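Local coordinates for protein beta-N-acetylglucosaminidase Nag2 (Vibrio harveyi, PDB 6EZR) that probably hydrolyses terminal non-reducing N-acetyl-D-hexosamine residues from N-acetyl-beta-D-hexosaminides, as a member of glycosyl hydrolase family 20, at residues I365-V370 with Y431-A436; S4-D9 with N28-D33; R184-T189 with L627-L632; E540-D545 with D593-P598. All blocks are in the same frame, centred on the assembly; numbering follows the deposited sequence. Where two conformers were deposited one is given.

Overall arrangement
Interactions 1 and 4 belong to the catalytic barrel, with centres 26 Å apart and nearest atoms about 15 Å apart. Interaction 1 joins two neighbouring barrel strands close to Arg274, which binds N-acetyl-D-glucosamine, and to Glu438, the predicted proton donor. Interaction 4 sets a loop against helix 589-596 beside Asp532, another sugar-binding residue. Interactions 2 and 3 lie away from these sites. Interaction 3 joins helix 172-186 to helix 616-632; its nearest atoms come within about 4 Å of interaction 4 without touching, the centres being 24 Å apart. Interaction 2, in the N-terminal sheet, is centred 33 Å from interaction 4 and 49 Å from interaction 3.

Interaction 1 (I365-V370 with Y431-A436); sequences IPEIDV and YVHIGA
Glu367 and His433 lie side by side, the carboxylate stacked against one face of the imidazole with the planes 23° apart and Glu367 CG 3.5 Å from His433 ND1. Glu367 gains this overlap by being extended, its CG anti to the backbone N (chi1 -176°). Gly435 N makes a weak hydrogen bond to His433 ND1 in the ring plane, 3.3 Å long, consistent with this ring orientation. The strands that carry them pair in parallel: His433 N binds Pro366 O at 3.0 Å and Ile368 N binds His433 O at 2.8 Å. A beta bulge then shifts the register by one, and Val370 N reaches Ile434 O at 2.9 Å. There Val370 CG2 meets Ile434 CG1 at 3.6 Å. Further out, His298 and His300 bind Glu367 OE1 and Trp487 binds OE2, holding the carboxylate's rotation. Helices 410-426 and 465-479 cover Ile434. These are the third and fourth strands of a (beta/alpha)8 barrel, the catalytic fold of family 20.

Interaction 2 (S4-D9 with N28-D33); sequences SEYRVD and NLSDQD
An antiparallel pair at the open end of the hairpin formed by strands 6-16 and 19-28 brings Tyr6 opposite Asn28, a non-hydrogen-bonded pair with both side chains on the same face of the sheet. The two side chains point the same way, ring and amide planes 33° apart, and Asn28 OD1 comes 3.6 Å from Tyr6 CE1. The same oxygen accepts a hydrogen bond from the backbone two residues on: Ser30 N lies 3.2 Å from Asn28 OD1, which closes an Asx turn where the chain leaves strand 19-28. The carboxamide nitrogen of Asn28 is taken up by Leu73 O. Next to the pair, at the outer end of the hairpin, Leu29 N donates to Glu5 O over 3.0 Å. Glu5 lays its CB over one face of the Tyr6 ring, offset toward the rim, while its OE2 comes 3.9 Å from Ser30 CB. With CG anti to its carbonyl carbon (chi1 -47°), Tyr6 sends its ring along Asn28 until OH stands 3.9 Å from Ser30 OG. On the N-terminal side Ser4 OG accepts from Tyr6 N at 3.0 Å, an ST turn, and binds Gln114 O of strand 110-117. Val115 and Phe26 pack against the Tyr6 ring. An ST turn leading into the first strand and an Asx turn leading out of the second thus lie together at the open end of a beta hairpin in the N-terminal sheet.

Interaction 3 (R184-T189 with L627-L632); sequences RIHQFT and LPLLDL
Ile185 and Leu629 cross at about a right angle, methyl against methyl, with Ile185 CG2 3.8 Å from Leu629 CD1. The leucine extends this branch across the gap because its CG stands anti to the backbone N (chi1 -179°). The same Ile185 CG2 also lies 4.3 Å from Leu632 CB, three residues, nearly one helical turn, after Leu629, so this methyl faces two side chains of helix 616-632. Beside it, the imidazole of His186 turns one face to its own neighbour, Ile185 CG2 standing 3.6 Å above the ring plane over its centre. Leu632 crosses that histidine at about a right angle too, and its CD1 approaches His186 NE2 to 4.1 Å. Leu629 CD1 is 4.3 Å from His186 CE1, so the far end of the ring meets both leucines. No hydrogen bond spans the two segments, and the contact is small and wholly made of side chains. Ile185 and His186 lie near the C-terminal end of helix 172-186; by Gln187 the chain has left the helical path with a positive phi of 62°. Nearby, Met250 and Arg243 pack against His186. Arg184 supplies a polar link alongside, its NH2 binding both Glu181 and Gln633, the latter just beyond Leu632. This is a small helix-to-helix packing contact, largely apolar, between domain 2 and the C-terminal helix.

Interaction 4 (E540-D545 with D593-P598); sequences EEPGVD and DYMIFP
Tyr594 and Glu541 make the polar half of the contact: Tyr594 OH donates to Glu541 OE2 over a short 2.5 Å. The donor sits on the syn side, 24° out of the carboxylate plane, while carboxylate and ring are nearly coplanar, 9° apart. Glu541 bends at chi2 (72°) to bring OE2 to the ring edge, and Arg638 forms a salt bridge with the same oxygen, which should stabilise its negative charge. The apolar half is led by Pro542: the Pro542 and Tyr594 side chains cross at about a right angle, with Pro542 CG 3.5 Å from Tyr594 CE2. Met595, bent twice, brings its methyl up to the loop backbone: CE is 3.3 Å from Pro542 O and 3.9 Å from Gly543 CA. Gly543 has no side chain in the way of Met595 CE. Next along, Val544 is hydrogen-bonded through its backbone to Asp532, a residue that binds N-acetyl-D-glucosamine. The loop following the seventh barrel strand thus packs on the helix after the eighth, beside the sugar-binding site.

Interaction 1 (I365-V370 with Y431-A436)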
loop_
_atom_site.group_PDB
_atom_site.type_symbol
_atom_site.label_atom_id
_atom_site.label_comp_id
_atom_site.label_asym_id
_atom_site.label_seq_id
_atom_site.Cartn_x
_atom_site.Cartn_y
_atom_site.Cartn_z
ATOM N N ILE A 365 11.175 2.701 -4.816
ATOM C CA ILE A 365 11.038 4.161 -4.682
ATOM C C ILE A 365 10.630 4.484 -3.246
ATOM O O ILE A 365 9.513 4.170 -2.844
ATOM C CB ILE A 365 10.029 4.739 -5.706
ATOM C CG1 ILE A 365 10.582 4.534 -7.118
ATOM C CG2 ILE A 365 9.759 6.230 -5.452
ATOM C CD1 ILE A 365 9.654 4.941 -8.240
ATOM N N PRO A 366 11.533 5.102 -2.461
ATOM C CA PRO A 366 11.182 5.398 -1.069
ATOM C C PRO A 366 10.343 6.646 -0.981
ATOM O O PRO A 366 10.525 7.550 -1.795
ATOM C CB PRO A 366 12.541 5.645 -0.422
ATOM C CG PRO A 366 13.334 6.264 -1.520
ATOM C CD PRO A 366 12.914 5.514 -2.758
ATOM N N GLU A 367 9.455 6.702 0.009
ATOM C CA GLU A 367 8.628 7.888 0.260
ATOM C C GLU A 367 8.854 8.458 1.663
ATOM O O GLU A 367 8.734 7.742 2.655
ATOM C CB GLU A 367 7.144 7.580 0.063
ATOM C CG GLU A 367 6.248 8.808 0.224
ATOM C CD GLU A 367 4.766 8.522 0.089
ATOM O OE1 GLU A 367 4.374 7.560 -0.600
ATOM O OE2 GLU A 367 3.974 9.263 0.695
ATOM N N ILE A 368 9.158 9.755 1.718
ATOM C CA ILE A 368 9.236 10.533 2.964
ATOM C C ILE A 368 8.163 11.638 2.920
ATOM O O ILE A 368 8.351 12.671 2.278
ATOM C CB ILE A 368 10.640 11.176 3.162
ATOM C CG1 ILE A 368 11.771 10.134 3.077
ATOM C CG2 ILE A 368 10.709 11.946 4.479
ATOM C CD1 ILE A 368 11.724 9.016 4.102
ATOM N N ASP A 369 7.054 11.412 3.625
ATOM C CA ASP A 369 5.908 12.348 3.670
ATOM C C ASP A 369 6.211 13.682 4.387
ATOM O O ASP A 369 6.439 13.678 5.593
ATOM C CB ASP A 369 4.724 11.691 4.423
ATOM C CG ASP A 369 3.681 11.057 3.516
ATOM O OD1 ASP A 369 3.490 11.487 2.361
ATOM O OD2 ASP A 369 2.992 10.141 4.015
ATOM N N VAL A 370 6.193 14.801 3.652
ATOM C CA VAL A 370 6.242 16.177 4.228
ATOM C C VAL A 370 5.398 17.133 3.371
ATOM O O VAL A 370 5.161 16.823 2.197
ATOM C CB VAL A 370 7.681 16.761 4.321
ATOM C CG1 VAL A 370 8.479 16.069 5.413
ATOM C CG2 VAL A 370 8.407 16.713 2.980
ATOM N N TYR A 431 14.999 8.487 -7.791
ATOM C CA TYR A 431 13.685 9.045 -7.473
ATOM C C TYR A 431 13.463 8.964 -5.964
ATOM O O TYR A 431 13.830 7.979 -5.328
ATOM C CB TYR A 431 12.564 8.264 -8.174
ATOM C CG TYR A 431 12.784 8.003 -9.646
ATOM C CD1 TYR A 431 12.808 9.049 -10.559
ATOM C CD2 TYR A 431 12.957 6.703 -10.129
ATOM C CE1 TYR A 431 13.010 8.820 -11.910
ATOM C CE2 TYR A 431 13.160 6.459 -11.486
ATOM C CZ TYR A 431 13.184 7.522 -12.371
ATOM O OH TYR A 431 13.386 7.295 -13.717
ATOM N N VAL A 432 12.884 10.018 -5.402
ATOM C CA VAL A 432 12.433 10.024 -4.015
ATOM C C VAL A 432 11.078 10.693 -4.008
ATOM O O VAL A 432 10.913 11.770 -4.578
ATOM C CB VAL A 432 13.385 10.784 -3.065
ATOM C CG1 VAL A 432 12.822 10.827 -1.648
ATOM C CG2 VAL A 432 14.756 10.131 -3.052
ATOM N N HIS A 433 10.125 10.026 -3.358
ATOM C CA HIS A 433 8.752 10.480 -3.233
ATOM C C HIS A 433 8.668 11.261 -1.929
ATOM O O HIS A 433 9.105 10.777 -0.889
ATOM C CB HIS A 433 7.817 9.264 -3.227
ATOM C CG HIS A 433 6.389 9.578 -3.548
ATOM N ND1 HIS A 433 5.638 10.466 -2.816
ATOM C CD2 HIS A 433 5.564 9.089 -4.502
ATOM C CE1 HIS A 433 4.418 10.531 -3.311
ATOM N NE2 HIS A 433 4.341 9.692 -4.329
ATOM N N ILE A 434 8.132 12.476 -2.006
ATOM C CA ILE A 434 8.177 13.455 -0.906
ATOM C C ILE A 434 6.820 13.682 -0.201
ATOM O O ILE A 434 6.730 14.421 0.791
ATOM C CB ILE A 434 8.750 14.801 -1.440
ATOM C CG1 ILE A 434 9.450 15.606 -0.331
ATOM C CG2 ILE A 434 7.675 15.630 -2.142
ATOM C CD1 ILE A 434 10.774 15.019 0.129
ATOM N N GLY A 435 5.775 13.076 -0.754
ATOM C CA GLY A 435 4.439 13.130 -0.215
ATOM C C GLY A 435 3.763 14.312 -0.862
ATOM O O GLY A 435 3.106 14.177 -1.889
ATOM N N ALA A 436 3.974 15.484 -0.275
ATOM C CA ALA A 436 3.388 16.728 -0.757
ATOM C C ALA A 436 1.853 16.687 -0.878
ATOM O O ALA A 436 1.278 17.211 -1.830
ATOM C CB ALA A 436 4.036 17.129 -2.078
#

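Interaction 2 (S4-D9 with N28-D33)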
loop_
_atom_site.group_PDB
_atom_site.type_symbol
_atom_site.label_atom_id
_atom_site.label_comp_id
_atom_site.label_asym_id
_atom_site.label_seq_id
_atom_site.Cartn_x
_atom_site.Cartn_y
_atom_site.Cartn_z
ATOM N N SER A 4 -14.087 -12.617 28.612
ATOM C CA SER A 4 -13.760 -11.445 29.494
ATOM C C SER A 4 -14.941 -11.005 30.377
ATOM O O SER A 4 -16.111 -11.229 30.058
ATOM C CB SER A 4 -13.224 -10.255 28.667
ATOM O OG SER A 4 -13.284 -9.023 29.375
ATOM N N GLU A 5 -14.592 -10.357 31.484
ATOM C CA GLU A 5 -15.554 -9.823 32.445
ATOM C C GLU A 5 -16.191 -8.503 31.978
ATOM O O GLU A 5 -17.166 -8.031 32.575
ATOM C CB GLU A 5 -14.849 -9.611 33.787
ATOM C CG GLU A 5 -14.357 -10.898 34.449
ATOM C CD GLU A 5 -13.395 -10.645 35.600
ATOM O OE1 GLU A 5 -12.298 -10.099 35.351
ATOM O OE2 GLU A 5 -13.726 -11.003 36.753
ATOM N N TYR A 6 -15.635 -7.909 30.920
ATOM C CA TYR A 6 -16.092 -6.621 30.402
ATOM C C TYR A 6 -16.441 -6.723 28.921
ATOM O O TYR A 6 -15.724 -7.358 28.153
ATOM C CB TYR A 6 -15.023 -5.559 30.655
ATOM C CG TYR A 6 -14.505 -5.619 32.075
ATOM C CD1 TYR A 6 -15.275 -5.146 33.138
ATOM C CD2 TYR A 6 -13.266 -6.197 32.365
ATOM C CE1 TYR A 6 -14.815 -5.224 34.447
ATOM C CE2 TYR A 6 -12.795 -6.275 33.666
ATOM C CZ TYR A 6 -13.570 -5.791 34.705
ATOM O OH TYR A 6 -13.098 -5.872 35.996
ATOM N N ARG A 7 -17.533 -6.063 28.542
ATOM C CA ARG A 7 -18.101 -6.166 27.198
ATOM C C ARG A 7 -18.681 -4.836 26.752
ATOM O O ARG A 7 -19.298 -4.132 27.550
ATOM C CB ARG A 7 -19.206 -7.220 27.181
ATOM C CG ARG A 7 -19.863 -7.447 25.828
ATOM C CD ARG A 7 -20.740 -8.692 25.826
ATOM N NE ARG A 7 -20.161 -9.782 25.032
ATOM C CZ ARG A 7 -19.291 -10.700 25.464
ATOM N NH1 ARG A 7 -18.834 -10.713 26.720
ATOM N NH2 ARG A 7 -18.859 -11.629 24.615
ATOM N N VAL A 8 -18.487 -4.504 25.474
ATOM C CA VAL A 8 -19.017 -3.266 24.886
ATOM C C VAL A 8 -19.812 -3.571 23.608
ATOM O O VAL A 8 -19.294 -4.219 22.693
ATOM C CB VAL A 8 -17.904 -2.198 24.668
ATOM C CG1 VAL A 8 -16.928 -2.581 23.558
ATOM C CG2 VAL A 8 -18.523 -0.834 24.408
ATOM N N ASP A 9 -21.072 -3.117 23.580
ATOM C CA ASP A 9 -21.996 -3.316 22.447
ATOM C C ASP A 9 -22.326 -1.993 21.778
ATOM O O ASP A 9 -22.834 -1.068 22.423
ATOM C CB ASP A 9 -23.329 -3.938 22.892
ATOM C CG ASP A 9 -23.179 -5.331 23.459
ATOM O OD1 ASP A 9 -22.059 -5.873 23.419
ATOM O OD2 ASP A 9 -24.189 -5.882 23.963
ATOM N N ASN A 28 -20.420 -4.014 32.910
ATOM C CA ASN A 28 -19.608 -4.579 33.982
ATOM C C ASN A 28 -20.213 -5.920 34.398
ATOM O O ASN A 28 -21.189 -5.966 35.154
ATOM C CB ASN A 28 -19.536 -3.633 35.185
ATOM C CG ASN A 28 -18.613 -4.145 36.287
ATOM O OD1 ASN A 28 -17.951 -5.176 36.143
ATOM N ND2 ASN A 28 -18.564 -3.413 37.395
ATOM N N LEU A 29 -19.635 -6.999 33.885
ATOM C CA LEU A 29 -20.097 -8.351 34.204
ATOM C C LEU A 29 -19.240 -9.039 35.276
ATOM O O LEU A 29 -19.460 -10.208 35.574
ATOM C CB LEU A 29 -20.175 -9.202 32.928
ATOM C CG LEU A 29 -20.936 -8.578 31.750
ATOM C CD1 LEU A 29 -20.936 -9.520 30.554
ATOM C CD2 LEU A 29 -22.361 -8.208 32.141
ATOM N N SER A 30 -18.273 -8.317 35.848
ATOM C CA SER A 30 -17.514 -8.797 37.004
ATOM C C SER A 30 -18.363 -8.719 38.276
ATOM O O SER A 30 -19.412 -8.060 38.305
ATOM C CB SER A 30 -16.220 -7.988 37.187
ATOM O OG SER A 30 -16.459 -6.727 37.795
ATOM N N ASP A 31 -17.878 -9.376 39.329
ATOM C CA ASP A 31 -18.590 -9.443 40.616
ATOM C C ASP A 31 -18.292 -8.249 41.533
ATOM O O ASP A 31 -18.984 -8.062 42.536
ATOM C CB ASP A 31 -18.276 -10.759 41.343
ATOM C CG ASP A 31 -18.678 -11.993 40.537
ATOM O OD1 ASP A 31 -19.753 -11.980 39.897
ATOM O OD2 ASP A 31 -17.917 -12.986 40.548
ATOM N N GLN A 32 -17.279 -7.452 41.182
ATOM C CA GLN A 32 -16.915 -6.242 41.940
ATOM C C GLN A 32 -17.113 -4.969 41.111
ATOM O O GLN A 32 -17.047 -4.996 39.879
ATOM C CB GLN A 32 -15.473 -6.317 42.484
ATOM C CG GLN A 32 -14.379 -6.631 41.463
ATOM C CD GLN A 32 -14.139 -8.123 41.236
ATOM O OE1 GLN A 32 -14.369 -8.953 42.122
ATOM N NE2 GLN A 32 -13.666 -8.469 40.036
ATOM N N ASP A 33 -17.355 -3.864 41.817
ATOM C CA ASP A 33 -17.567 -2.541 41.217
ATOM C C ASP A 33 -16.320 -2.033 40.500
ATOM O O ASP A 33 -15.199 -2.367 40.887
ATOM C CB ASP A 33 -17.933 -1.513 42.296
ATOM C CG ASP A 33 -19.221 -1.848 43.033
ATOM O OD1 ASP A 33 -19.860 -2.877 42.712
ATOM O OD2 ASP A 33 -19.592 -1.071 43.942
#

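Interaction 3 (R184-T189 with L627-L632)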
loop_
_atom_site.group_PDB
_atom_site.type_symbol
_atom_site.label_atom_id
_atom_site.label_comp_id
_atom_site.label_asym_id
_atom_site.label_seq_id
_atom_site.Cartn_x
_atom_site.Cartn_y
_atom_site.Cartn_z
ATOM N N ARG A 184 12.443 -23.118 -5.137
ATOM C CA ARG A 184 11.531 -22.701 -4.054
ATOM C C ARG A 184 10.110 -23.263 -4.158
ATOM O O ARG A 184 9.561 -23.753 -3.168
ATOM C CB ARG A 184 11.450 -21.173 -3.995
ATOM C CG ARG A 184 10.806 -20.629 -2.728
ATOM C CD ARG A 184 10.774 -19.109 -2.738
ATOM N NE ARG A 184 9.936 -18.556 -3.807
ATOM C CZ ARG A 184 8.599 -18.506 -3.812
ATOM N NH1 ARG A 184 7.878 -18.991 -2.803
ATOM N NH2 ARG A 184 7.964 -17.962 -4.848
ATOM N N ILE A 185 9.527 -23.178 -5.351
ATOM C CA ILE A 185 8.128 -23.567 -5.576
ATOM C C ILE A 185 8.004 -25.079 -5.769
ATOM O O ILE A 185 7.310 -25.754 -5.008
ATOM C CB ILE A 185 7.519 -22.814 -6.792
ATOM C CG1 ILE A 185 7.535 -21.297 -6.540
ATOM C CG2 ILE A 185 6.084 -23.268 -7.069
ATOM C CD1 ILE A 185 7.312 -20.457 -7.778
ATOM N N HIS A 186 8.691 -25.592 -6.789
ATOM C CA HIS A 186 8.522 -26.972 -7.269
ATOM C C HIS A 186 9.555 -27.994 -6.782
ATOM O O HIS A 186 9.347 -29.192 -6.972
ATOM C CB HIS A 186 8.515 -26.979 -8.797
ATOM C CG HIS A 186 7.373 -26.221 -9.394
ATOM N ND1 HIS A 186 7.533 -24.989 -9.991
ATOM C CD2 HIS A 186 6.057 -26.520 -9.490
ATOM C CE1 HIS A 186 6.363 -24.562 -10.432
ATOM N NE2 HIS A 186 5.450 -25.470 -10.138
ATOM N N GLN A 187 10.644 -27.526 -6.165
ATOM C CA GLN A 187 11.791 -28.380 -5.774
ATOM C C GLN A 187 12.474 -29.025 -7.006
ATOM O O GLN A 187 13.033 -30.125 -6.938
ATOM C CB GLN A 187 11.393 -29.424 -4.706
ATOM C CG GLN A 187 10.966 -28.829 -3.364
ATOM C CD GLN A 187 9.539 -28.273 -3.353
ATOM O OE1 GLN A 187 8.607 -28.913 -3.848
ATOM N NE2 GLN A 187 9.361 -27.077 -2.779
ATOM N N PHE A 188 12.437 -28.291 -8.118
ATOM C CA PHE A 188 12.989 -28.707 -9.399
ATOM C C PHE A 188 14.321 -27.989 -9.628
ATOM O O PHE A 188 14.356 -26.772 -9.810
ATOM C CB PHE A 188 12.008 -28.370 -10.518
ATOM C CG PHE A 188 12.288 -29.086 -11.795
ATOM C CD1 PHE A 188 11.899 -30.413 -11.952
ATOM C CD2 PHE A 188 12.947 -28.449 -12.841
ATOM C CE1 PHE A 188 12.148 -31.092 -13.130
ATOM C CE2 PHE A 188 13.204 -29.126 -14.026
ATOM C CZ PHE A 188 12.801 -30.448 -14.170
ATOM N N THR A 189 15.405 -28.756 -9.598
ATOM C CA THR A 189 16.763 -28.223 -9.654
ATOM C C THR A 189 17.351 -28.345 -11.061
ATOM O O THR A 189 17.770 -29.424 -11.472
ATOM C CB THR A 189 17.677 -28.949 -8.641
ATOM O OG1 THR A 189 16.964 -29.180 -7.417
ATOM C CG2 THR A 189 18.947 -28.119 -8.364
ATOM N N LEU A 627 -4.626 -20.330 -10.051
ATOM C CA LEU A 627 -4.861 -20.533 -8.603
ATOM C C LEU A 627 -4.006 -21.646 -7.951
ATOM O O LEU A 627 -3.486 -21.432 -6.855
ATOM C CB LEU A 627 -6.345 -20.753 -8.286
ATOM C CG LEU A 627 -7.366 -19.696 -8.728
ATOM C CD1 LEU A 627 -8.709 -19.983 -8.071
ATOM C CD2 LEU A 627 -6.924 -18.261 -8.431
ATOM N N PRO A 628 -3.850 -22.818 -8.609
ATOM C CA PRO A 628 -2.995 -23.885 -8.041
ATOM C C PRO A 628 -1.534 -23.492 -7.773
ATOM O O PRO A 628 -0.935 -24.000 -6.823
ATOM C CB PRO A 628 -3.049 -24.993 -9.102
ATOM C CG PRO A 628 -4.307 -24.748 -9.852
ATOM C CD PRO A 628 -4.521 -23.264 -9.841
ATOM N N LEU A 629 -0.980 -22.602 -8.594
ATOM C CA LEU A 629 0.371 -22.081 -8.375
ATOM C C LEU A 629 0.462 -21.202 -7.125
ATOM O O LEU A 629 1.475 -21.214 -6.427
ATOM C CB LEU A 629 0.861 -21.321 -9.611
ATOM C CG LEU A 629 2.277 -20.726 -9.580
ATOM C CD1 LEU A 629 3.332 -21.762 -9.222
ATOM C CD2 LEU A 629 2.600 -20.075 -10.920
ATOM N N LEU A 630 -0.586 -20.431 -6.860
ATOM C CA LEU A 630 -0.672 -19.613 -5.643
ATOM C C LEU A 630 -0.846 -20.456 -4.375
ATOM O O LEU A 630 -0.430 -20.034 -3.285
ATOM C CB LEU A 630 -1.815 -18.590 -5.760
ATOM C CG LEU A 630 -1.611 -17.417 -6.725
ATOM C CD1 LEU A 630 -2.875 -16.576 -6.831
ATOM C CD2 LEU A 630 -0.458 -16.542 -6.266
ATOM N N ASP A 631 -1.472 -21.628 -4.522
ATOM C CA ASP A 631 -1.625 -22.597 -3.427
ATOM C C ASP A 631 -0.313 -23.277 -3.070
ATOM O O ASP A 631 0.000 -23.418 -1.888
ATOM C CB ASP A 631 -2.649 -23.681 -3.778
ATOM C CG ASP A 631 -4.052 -23.142 -3.906
ATOM O OD1 ASP A 631 -4.535 -22.498 -2.952
ATOM O OD2 ASP A 631 -4.681 -23.381 -4.961
ATOM N N LEU A 632 0.449 -23.704 -4.078
ATOM C CA LEU A 632 1.783 -24.275 -3.853
ATOM C C LEU A 632 2.680 -23.333 -3.023
ATOM O O LEU A 632 3.486 -23.797 -2.215
ATOM C CB LEU A 632 2.458 -24.625 -5.185
ATOM C CG LEU A 632 1.867 -25.798 -5.987
ATOM C CD1 LEU A 632 2.415 -25.802 -7.404
ATOM C CD2 LEU A 632 2.120 -27.149 -5.327
#

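Interaction 4 (E540-D545 with D593-P598)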
loop_
_atom_site.group_PDB
_atom_site.type_symbol
_atom_site.label_atom_id
_atom_site.label_comp_id
_atom_site.label_asym_id
_atom_site.label_seq_id
_atom_site.Cartn_x
_atom_site.Cartn_y
_atom_site.Cartn_z
ATOM N N GLU A 540 -19.394 -9.181 6.118
ATOM C CA GLU A 540 -18.255 -9.872 6.754
ATOM C C GLU A 540 -16.909 -9.650 6.046
ATOM O O GLU A 540 -15.857 -10.013 6.579
ATOM C CB GLU A 540 -18.520 -11.380 6.838
ATOM C CG GLU A 540 -19.697 -11.763 7.737
ATOM C CD GLU A 540 -21.056 -11.800 7.040
ATOM O OE1 GLU A 540 -22.062 -12.016 7.754
ATOM O OE2 GLU A 540 -21.136 -11.620 5.799
ATOM N N GLU A 541 -16.945 -9.072 4.851
ATOM C CA GLU A 541 -15.763 -8.946 4.014
ATOM C C GLU A 541 -14.801 -7.922 4.644
ATOM O O GLU A 541 -15.243 -6.843 5.044
ATOM C CB GLU A 541 -16.199 -8.531 2.608
ATOM C CG GLU A 541 -15.169 -8.745 1.521
ATOM C CD GLU A 541 -14.933 -10.200 1.156
ATOM O OE1 GLU A 541 -15.904 -10.950 0.927
ATOM O OE2 GLU A 541 -13.756 -10.588 1.060
ATOM N N PRO A 542 -13.503 -8.276 4.799
ATOM C CA PRO A 542 -12.566 -7.291 5.360
ATOM C C PRO A 542 -12.211 -6.178 4.375
ATOM O O PRO A 542 -12.109 -6.418 3.174
ATOM C CB PRO A 542 -11.330 -8.129 5.701
ATOM C CG PRO A 542 -11.420 -9.330 4.818
ATOM C CD PRO A 542 -12.880 -9.607 4.665
ATOM N N GLY A 543 -12.062 -4.965 4.894
ATOM C CA GLY A 543 -11.563 -3.839 4.117
ATOM C C GLY A 543 -12.263 -2.538 4.432
ATOM O O GLY A 543 -13.078 -2.458 5.338
ATOM N N VAL A 544 -11.928 -1.515 3.660
ATOM C CA VAL A 544 -12.579 -0.215 3.749
ATOM C C VAL A 544 -13.397 -0.020 2.476
ATOM O O VAL A 544 -13.196 -0.752 1.492
ATOM C CB VAL A 544 -11.553 0.921 4.003
ATOM C CG1 VAL A 544 -10.755 0.607 5.256
ATOM C CG2 VAL A 544 -10.608 1.128 2.828
ATOM N N ASP A 545 -14.335 0.932 2.506
ATOM C CA ASP A 545 -15.209 1.189 1.347
ATOM C C ASP A 545 -15.394 2.646 0.914
ATOM O O ASP A 545 -16.220 2.919 0.039
ATOM C CB ASP A 545 -16.580 0.496 1.523
ATOM C CG ASP A 545 -17.435 1.098 2.641
ATOM O OD1 ASP A 545 -16.946 1.938 3.436
ATOM O OD2 ASP A 545 -18.621 0.701 2.716
ATOM N N ASP A 593 -2.288 -10.882 2.060
ATOM C CA ASP A 593 -2.453 -11.766 0.882
ATOM C C ASP A 593 -3.870 -11.701 0.359
ATOM O O ASP A 593 -4.092 -11.656 -0.848
ATOM C CB ASP A 593 -2.192 -13.224 1.232
ATOM C CG ASP A 593 -0.732 -13.565 1.331
ATOM O OD1 ASP A 593 0.130 -12.670 1.188
ATOM O OD2 ASP A 593 -0.455 -14.766 1.560
ATOM N N TYR A 594 -4.816 -11.709 1.293
ATOM C CA TYR A 594 -6.244 -11.672 0.997
ATOM C C TYR A 594 -6.689 -10.423 0.238
ATOM O O TYR A 594 -7.461 -10.517 -0.723
ATOM C CB TYR A 594 -7.026 -11.798 2.301
ATOM C CG TYR A 594 -8.486 -12.050 2.099
ATOM C CD1 TYR A 594 -8.960 -13.338 1.857
ATOM C CD2 TYR A 594 -9.402 -10.999 2.138
ATOM C CE1 TYR A 594 -10.313 -13.576 1.671
ATOM C CE2 TYR A 594 -10.749 -11.222 1.950
ATOM C CZ TYR A 594 -11.201 -12.513 1.719
ATOM O OH TYR A 594 -12.533 -12.746 1.536
ATOM N N MET A 595 -6.213 -9.262 0.669
ATOM C CA MET A 595 -6.568 -8.016 -0.004
ATOM C C MET A 595 -5.858 -7.883 -1.363
ATOM O O MET A 595 -6.485 -7.468 -2.334
ATOM C CB MET A 595 -6.283 -6.814 0.895
ATOM C CG MET A 595 -6.999 -6.825 2.247
ATOM S SD MET A 595 -8.773 -7.157 2.207
ATOM C CE MET A 595 -9.404 -5.686 1.427
ATOM N N ILE A 596 -4.572 -8.241 -1.431
ATOM C CA ILE A 596 -3.766 -8.102 -2.670
ATOM C C ILE A 596 -4.204 -9.079 -3.778
ATOM O O ILE A 596 -4.290 -8.687 -4.936
ATOM C CB ILE A 596 -2.237 -8.268 -2.409
ATOM C CG1 ILE A 596 -1.712 -7.180 -1.471
ATOM C CG2 ILE A 596 -1.432 -8.173 -3.703
ATOM C CD1 ILE A 596 -0.287 -7.419 -1.009
ATOM N N PHE A 597 -4.473 -10.333 -3.416
ATOM C CA PHE A 597 -4.762 -11.412 -4.389
ATOM C C PHE A 597 -6.224 -11.830 -4.304
ATOM O O PHE A 597 -6.719 -12.060 -3.193
ATOM C CB PHE A 597 -3.866 -12.626 -4.122
ATOM C CG PHE A 597 -2.415 -12.314 -4.250
ATOM C CD1 PHE A 597 -1.799 -12.351 -5.491
ATOM C CD2 PHE A 597 -1.669 -11.926 -3.145
ATOM C CE1 PHE A 597 -0.455 -12.032 -5.626
ATOM C CE2 PHE A 597 -0.320 -11.608 -3.273
ATOM C CZ PHE A 597 0.286 -11.655 -4.520
ATOM N N PRO A 598 -6.914 -11.977 -5.440
ATOM C CA PRO A 598 -6.333 -12.009 -6.800
ATOM C C PRO A 598 -6.331 -10.693 -7.593
ATOM O O PRO A 598 -5.967 -10.701 -8.771
ATOM C CB PRO A 598 -7.245 -13.011 -7.516
ATOM C CG PRO A 598 -8.564 -12.787 -6.870
ATOM C CD PRO A 598 -8.258 -12.572 -5.417
#